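Local coordinates for protein putative hyaluronoglucosaminidase (Clostridium perfringens, PDB 6PWI) that probably acts as a hexosaminidase, the chain here combining the barrel-shaped catalytic domain of a family 84 glycoside hydrolase with part of its flanking regions, at residues Pro425-Gln430 / Thr597-Gly602; Ala431-Leu436 / Ser537-Leu542. All coordinates share one frame; numbering follows the deposited sequence.

Contact 1. Residues Pro425-Gln430 / Thr597-Gly602; sequences PMQEAQ and TPVING
Gln-427 reaches out from the loop after strand 418-423, the eighth strand of the (beta/alpha)8 barrel, and bonds to Pro-598 on a small beta-hairpin. The hairpin follows the helical region beyond the barrel. Its strands 597-599 and 602-604 are joined by a type I turn at Ile-600 and Asn-601, closed by reciprocal backbone bonds between Val-599 and Gly-602. The main chains stay well apart, with CA of Gln-427 and CA of Val-599 8.8 Å from each other, and one carboxamide spans the gap. Gln-427 has CG between its backbone N and carbonyl carbon (chi1 72°) and is extended beyond it, a shape that carries the amide across to the hairpin. NE2 donates to the backbone O of Pro-598 at 3.0 Å. The bond is bent at the hydrogen (134°), although the acceptor lies near the Gln-427 amide plane, only 9° out of it. NE2 also makes a weak bond to OE2 of the next residue, Glu-428, at 3.3 Å, while OE1 of that carboxylate is taken by Asn-396. On the other end of the amide, OE1 of Gln-427 accepts from the backbone N of Ile-189 and from a water 2.8 Å away. Acceptors at NE2 and donors at OE1 together set which end of the amide is nitrogen and which is oxygen. CG1 of Val-599 lies beside the amide, 4.1 Å from NE2 of Gln-427, and the Pro-598 ring lies at the margin. The join is small and near the surface, tying the barrel's last beta-alpha loop to the hairpin through polar atoms. The water that gives a hydrogen to OE1 of Gln-427 accepts one from the backbone N of Ile-600, at 2.9 Å.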
loop_
_atom_site.group_PDB
_atom_site.type_symbol
_atom_site.label_atom_id
_atom_site.label_comp_id
_atom_site.label_asym_id
_atom_site.label_seq_id
_atom_site.Cartn_x
_atom_site.Cartn_y
_atom_site.Cartn_z
ATOM N N PRO A 425 -3.510 -5.585 -3.771
ATOM C CA PRO A 425 -4.719 -4.922 -3.279
ATOM C C PRO A 425 -5.995 -5.335 -4.007
ATOM O O PRO A 425 -5.981 -6.292 -4.782
ATOM C CB PRO A 425 -4.410 -3.432 -3.497
ATOM C CG PRO A 425 -2.997 -3.398 -4.066
ATOM C CD PRO A 425 -2.794 -4.743 -4.734
ATOM N N MET A 426 -7.084 -4.598 -3.732
ATOM C CA MET A 426 -8.418 -4.873 -4.248
ATOM C C MET A 426 -8.546 -4.338 -5.669
ATOM O O MET A 426 -7.759 -3.499 -6.093
ATOM C CB MET A 426 -9.477 -4.164 -3.401
ATOM C CG MET A 426 -9.470 -4.547 -1.944
ATOM S SD MET A 426 -10.659 -3.526 -1.036
ATOM C CE MET A 426 -9.582 -2.204 -0.478
ATOM N N GLN A 427 -9.581 -4.781 -6.384
ATOM C CA GLN A 427 -9.884 -4.180 -7.673
ATOM C C GLN A 427 -10.366 -2.742 -7.473
ATOM O O GLN A 427 -10.423 -1.966 -8.425
ATOM C CB GLN A 427 -10.876 -5.042 -8.454
ATOM C CG GLN A 427 -12.289 -4.994 -7.902
ATOM C CD GLN A 427 -13.275 -5.696 -8.801
ATOM O OE1 GLN A 427 -12.920 -6.573 -9.594
ATOM N NE2 GLN A 427 -14.535 -5.311 -8.677
ATOM N N GLU A 428 -10.699 -2.394 -6.223
ATOM C CA GLU A 428 -11.076 -1.034 -5.861
ATOM C C GLU A 428 -9.812 -0.268 -5.481
ATOM O O GLU A 428 -9.305 -0.399 -4.362
ATOM C CB GLU A 428 -12.099 -1.025 -4.722
ATOM C CG GLU A 428 -13.468 -1.527 -5.130
ATOM C CD GLU A 428 -13.589 -3.037 -5.243
ATOM O OE1 GLU A 428 -12.700 -3.743 -4.728
ATOM O OE2 GLU A 428 -14.571 -3.509 -5.855
ATOM N N ALA A 429 -9.321 0.540 -6.428
ATOM C CA ALA A 429 -7.992 1.119 -6.327
ATOM C C ALA A 429 -7.909 2.128 -5.181
ATOM O O ALA A 429 -7.018 2.027 -4.340
ATOM C CB ALA A 429 -7.576 1.706 -7.651
ATOM N N GLN A 430 -8.842 3.085 -5.145
ATOM C CA GLN A 430 -8.829 4.150 -4.151
ATOM C C GLN A 430 -8.938 3.582 -2.734
ATOM O O GLN A 430 -8.182 3.982 -1.854
ATOM C CB GLN A 430 -9.924 5.175 -4.451
ATOM C CG GLN A 430 -9.722 5.915 -5.765
ATOM C CD GLN A 430 -8.567 6.884 -5.701
ATOM O OE1 GLN A 430 -8.412 7.635 -4.743
ATOM N NE2 GLN A 430 -7.739 6.876 -6.731
ATOM N N THR A 597 -22.494 -3.967 -7.443
ATOM C CA THR A 597 -21.244 -3.382 -7.909
ATOM C C THR A 597 -20.627 -4.275 -8.985
ATOM O O THR A 597 -20.862 -5.484 -9.007
ATOM C CB THR A 597 -20.254 -3.142 -6.758
ATOM O OG1 THR A 597 -19.930 -4.387 -6.129
ATOM C CG2 THR A 597 -20.749 -2.140 -5.738
ATOM N N PRO A 598 -19.794 -3.714 -9.893
ATOM C CA PRO A 598 -19.249 -4.488 -11.012
ATOM C C PRO A 598 -18.177 -5.496 -10.598
ATOM O O PRO A 598 -17.310 -5.199 -9.778
ATOM C CB PRO A 598 -18.660 -3.400 -11.918
ATOM C CG PRO A 598 -18.263 -2.291 -10.955
ATOM C CD PRO A 598 -19.331 -2.313 -9.879
ATOM N N VAL A 599 -18.271 -6.707 -11.154
ATOM C CA VAL A 599 -17.184 -7.673 -11.124
ATOM C C VAL A 599 -16.960 -8.181 -12.547
ATOM O O VAL A 599 -17.772 -7.929 -13.434
ATOM C CB VAL A 599 -17.433 -8.832 -10.137
ATOM C CG1 VAL A 599 -17.297 -8.383 -8.694
ATOM C CG2 VAL A 599 -18.760 -9.543 -10.379
ATOM N N ILE A 600 -15.866 -8.926 -12.734
ATOM C CA ILE A 600 -15.334 -9.256 -14.044
ATOM C C ILE A 600 -16.384 -10.002 -14.868
ATOM O O ILE A 600 -16.501 -9.790 -16.073
ATOM C CB ILE A 600 -14.010 -10.036 -13.898
ATOM C CG1 ILE A 600 -13.286 -10.210 -15.236
ATOM C CG2 ILE A 600 -14.217 -11.363 -13.177
ATOM C CD1 ILE A 600 -11.802 -10.494 -15.089
ATOM N N ASN A 601 -17.171 -10.845 -14.197
ATOM C CA ASN A 601 -18.085 -11.741 -14.885
ATOM C C ASN A 601 -19.493 -11.144 -14.939
ATOM O O ASN A 601 -20.307 -11.576 -15.747
ATOM C CB ASN A 601 -18.015 -13.164 -14.310
ATOM C CG ASN A 601 -17.902 -13.201 -12.798
ATOM O OD1 ASN A 601 -16.985 -12.618 -12.219
ATOM N ND2 ASN A 601 -18.828 -13.891 -12.149
ATOM N N GLY A 602 -19.769 -10.142 -14.097
ATOM C CA GLY A 602 -21.103 -9.576 -14.002
ATOM C C GLY A 602 -21.239 -8.597 -12.838
ATOM O O GLY A 602 -20.624 -7.531 -12.847
HETATM O O HOH W 1 -13.909 -9.006 -10.550
#

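Contact 2. Residues Ala431-Leu436 / Ser537-Leu542; sequences ASKVAL and SKNELL
Ala-431 and Leu-542 bring their CA atoms to 6.8 Å, where segment 431-436, on helix 433-444 after the last strand of the (beta/alpha)8 barrel, meets the first turn of helix 540-572. Leu-542 has CG anti to its own N (chi1 172°), which carries the isobutyl group toward the barrel; CD1 ends 4.2 Å from the backbone N of Ala-431, and that N donates to OE2 of Glu-545, three residues after Leu-542 on the same helix. Asn-539 is the N-cap of helix 540-572. Its OD1 accepts from the backbone N of Leu-542 at 3.0 Å, a fairly straight bond at the hydrogen (159°) whose donor stands well above the carbonyl plane. Two residues back, Ser-537 OG accepts from N of Asn-539 at 3.3 Å, an ST turn between helix 513-536 and the capped one. With OD1 turned to the helix end, ND2 faces Lys-433, whose extended chain brings NZ to 4.5 Å from it. These two nitrogens do not bond to each other; they share Gln-430, and NZ also forms a salt bridge with Asp-198. The leucine methyl thus lies beside a largely buried polar group in which an amide oxygen (Gln-430) and a carboxylate (Asp-198) accept from the lysine and probably favour its charged form, while the asparagine serves its helix with oxygen and the barrel with nitrogen.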
loop_
_atom_site.group_PDB
_atom_site.type_symbol
_atom_site.label_atom_id
_atom_site.label_comp_id
_atom_site.label_asym_id
_atom_site.label_seq_id
_atom_site.Cartn_x
_atom_site.Cartn_y
_atom_site.Cartn_z
ATOM N N ALA A 431 -9.858 2.628 -2.527
ATOM C CA ALA A 431 -10.049 1.961 -1.246
ATOM C C ALA A 431 -8.767 1.268 -0.788
ATOM O O ALA A 431 -8.545 1.103 0.411
ATOM C CB ALA A 431 -11.192 0.986 -1.348
ATOM N N SER A 432 -7.924 0.871 -1.745
ATOM C CA SER A 432 -6.689 0.165 -1.448
ATOM C C SER A 432 -5.659 1.081 -0.788
ATOM O O SER A 432 -4.661 0.601 -0.249
ATOM C CB SER A 432 -6.129 -0.472 -2.687
ATOM O OG SER A 432 -6.970 -1.525 -3.119
ATOM N N LYS A 433 -5.897 2.396 -0.821
ATOM C CA LYS A 433 -4.900 3.328 -0.311
ATOM C C LYS A 433 -4.616 3.077 1.169
ATOM O O LYS A 433 -3.512 3.376 1.626
ATOM C CB LYS A 433 -5.260 4.793 -0.580
ATOM C CG LYS A 433 -5.041 5.238 -2.020
ATOM C CD LYS A 433 -5.629 6.595 -2.290
ATOM C CE LYS A 433 -5.392 7.102 -3.692
ATOM N NZ LYS A 433 -5.643 8.559 -3.723
ATOM N N VAL A 434 -5.599 2.510 1.888
ATOM C CA VAL A 434 -5.478 2.220 3.312
ATOM C C VAL A 434 -4.336 1.226 3.528
ATOM O O VAL A 434 -3.457 1.445 4.366
ATOM C CB VAL A 434 -6.810 1.717 3.910
ATOM C CG1 VAL A 434 -6.671 1.271 5.356
ATOM C CG2 VAL A 434 -7.939 2.733 3.766
ATOM N N ALA A 435 -4.337 0.149 2.737
ATOM C CA ALA A 435 -3.308 -0.873 2.844
ATOM C C ALA A 435 -1.970 -0.354 2.320
ATOM O O ALA A 435 -0.923 -0.680 2.879
ATOM C CB ALA A 435 -3.742 -2.115 2.121
ATOM N N LEU A 436 -1.999 0.461 1.258
ATOM C CA LEU A 436 -0.758 1.002 0.724
ATOM C C LEU A 436 -0.032 1.761 1.829
ATOM O O LEU A 436 1.167 1.572 2.022
ATOM C CB LEU A 436 -1.030 1.891 -0.494
ATOM C CG LEU A 436 -0.720 1.262 -1.854
ATOM C CD1 LEU A 436 -1.695 0.137 -2.177
ATOM C CD2 LEU A 436 -0.754 2.316 -2.949
ATOM N N SER A 537 -16.232 14.864 0.492
ATOM C CA SER A 537 -15.106 14.383 -0.294
ATOM C C SER A 537 -15.143 14.990 -1.696
ATOM O O SER A 537 -16.211 15.090 -2.298
ATOM C CB SER A 537 -15.104 12.875 -0.338
ATOM O OG SER A 537 -14.110 12.391 -1.225
ATOM N N LYS A 538 -13.965 15.377 -2.205
ATOM C CA LYS A 538 -13.823 15.946 -3.539
ATOM C C LYS A 538 -13.241 14.915 -4.510
ATOM O O LYS A 538 -12.942 15.256 -5.654
ATOM C CB LYS A 538 -12.869 17.142 -3.523
ATOM C CG LYS A 538 -13.136 18.230 -2.493
ATOM C CD LYS A 538 -12.174 19.394 -2.661
ATOM C CE LYS A 538 -11.991 20.237 -1.416
ATOM N NZ LYS A 538 -13.115 21.184 -1.225
ATOM N N ASN A 539 -13.098 13.662 -4.053
ATOM C CA ASN A 539 -12.452 12.592 -4.797
ATOM C C ASN A 539 -13.502 11.720 -5.490
ATOM O O ASN A 539 -13.950 10.705 -4.949
ATOM C CB ASN A 539 -11.503 11.821 -3.875
ATOM C CG ASN A 539 -10.790 10.648 -4.519
ATOM O OD1 ASN A 539 -11.094 10.238 -5.639
ATOM N ND2 ASN A 539 -9.854 10.074 -3.786
ATOM N N GLU A 540 -13.857 12.111 -6.723
ATOM C CA GLU A 540 -14.880 11.442 -7.517
ATOM C C GLU A 540 -14.563 9.959 -7.691
ATOM O O GLU A 540 -15.475 9.138 -7.747
ATOM C CB GLU A 540 -15.033 12.102 -8.890
ATOM C CG GLU A 540 -15.593 13.512 -8.833
ATOM C CD GLU A 540 -16.820 13.674 -7.945
ATOM O OE1 GLU A 540 -17.746 12.832 -8.044
ATOM O OE2 GLU A 540 -16.837 14.634 -7.135
ATOM N N LEU A 541 -13.273 9.630 -7.801
ATOM C CA LEU A 541 -12.858 8.264 -8.073
ATOM C C LEU A 541 -13.152 7.375 -6.867
ATOM O O LEU A 541 -13.626 6.257 -7.033
ATOM C CB LEU A 541 -11.374 8.229 -8.455
ATOM C CG LEU A 541 -11.047 8.694 -9.874
ATOM C CD1 LEU A 541 -9.543 8.825 -10.064
ATOM C CD2 LEU A 541 -11.648 7.757 -10.912
ATOM N N LEU A 542 -12.882 7.885 -5.658
ATOM C CA LEU A 542 -13.162 7.144 -4.438
ATOM C C LEU A 542 -14.675 7.044 -4.226
ATOM O O LEU A 542 -15.190 5.969 -3.931
ATOM C CB LEU A 542 -12.443 7.832 -3.273
ATOM C CG LEU A 542 -12.751 7.314 -1.867
ATOM C CD1 LEU A 542 -12.354 5.853 -1.708
ATOM C CD2 LEU A 542 -12.056 8.175 -0.823
#

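How the contacts relate
The barrel segments of the two contacts are consecutive, 425-430 running straight into 431-436, and the contact centres lie about 14 Å apart. Ser-432 OG folds back on the loop, probably hydrogen-bonded to Met-426 N at 3.1 Å, and Met-426 CE packs 3.6 Å from Ala-431 O. Gln-430 is the residue of contact 1 that reaches into contact 2, its OE1 3.0 Å from Asn-539 ND2. Contact 2 is the buried junction with helix 540-572; contact 1 is a surface junction with a hairpin further along the chain. Both lie away from Asp-299, the predicted proton donor. A bound 1,2-ethanediol, probably from the crystallisation liquor, lies about 4 Å from the Gln-427 side chain.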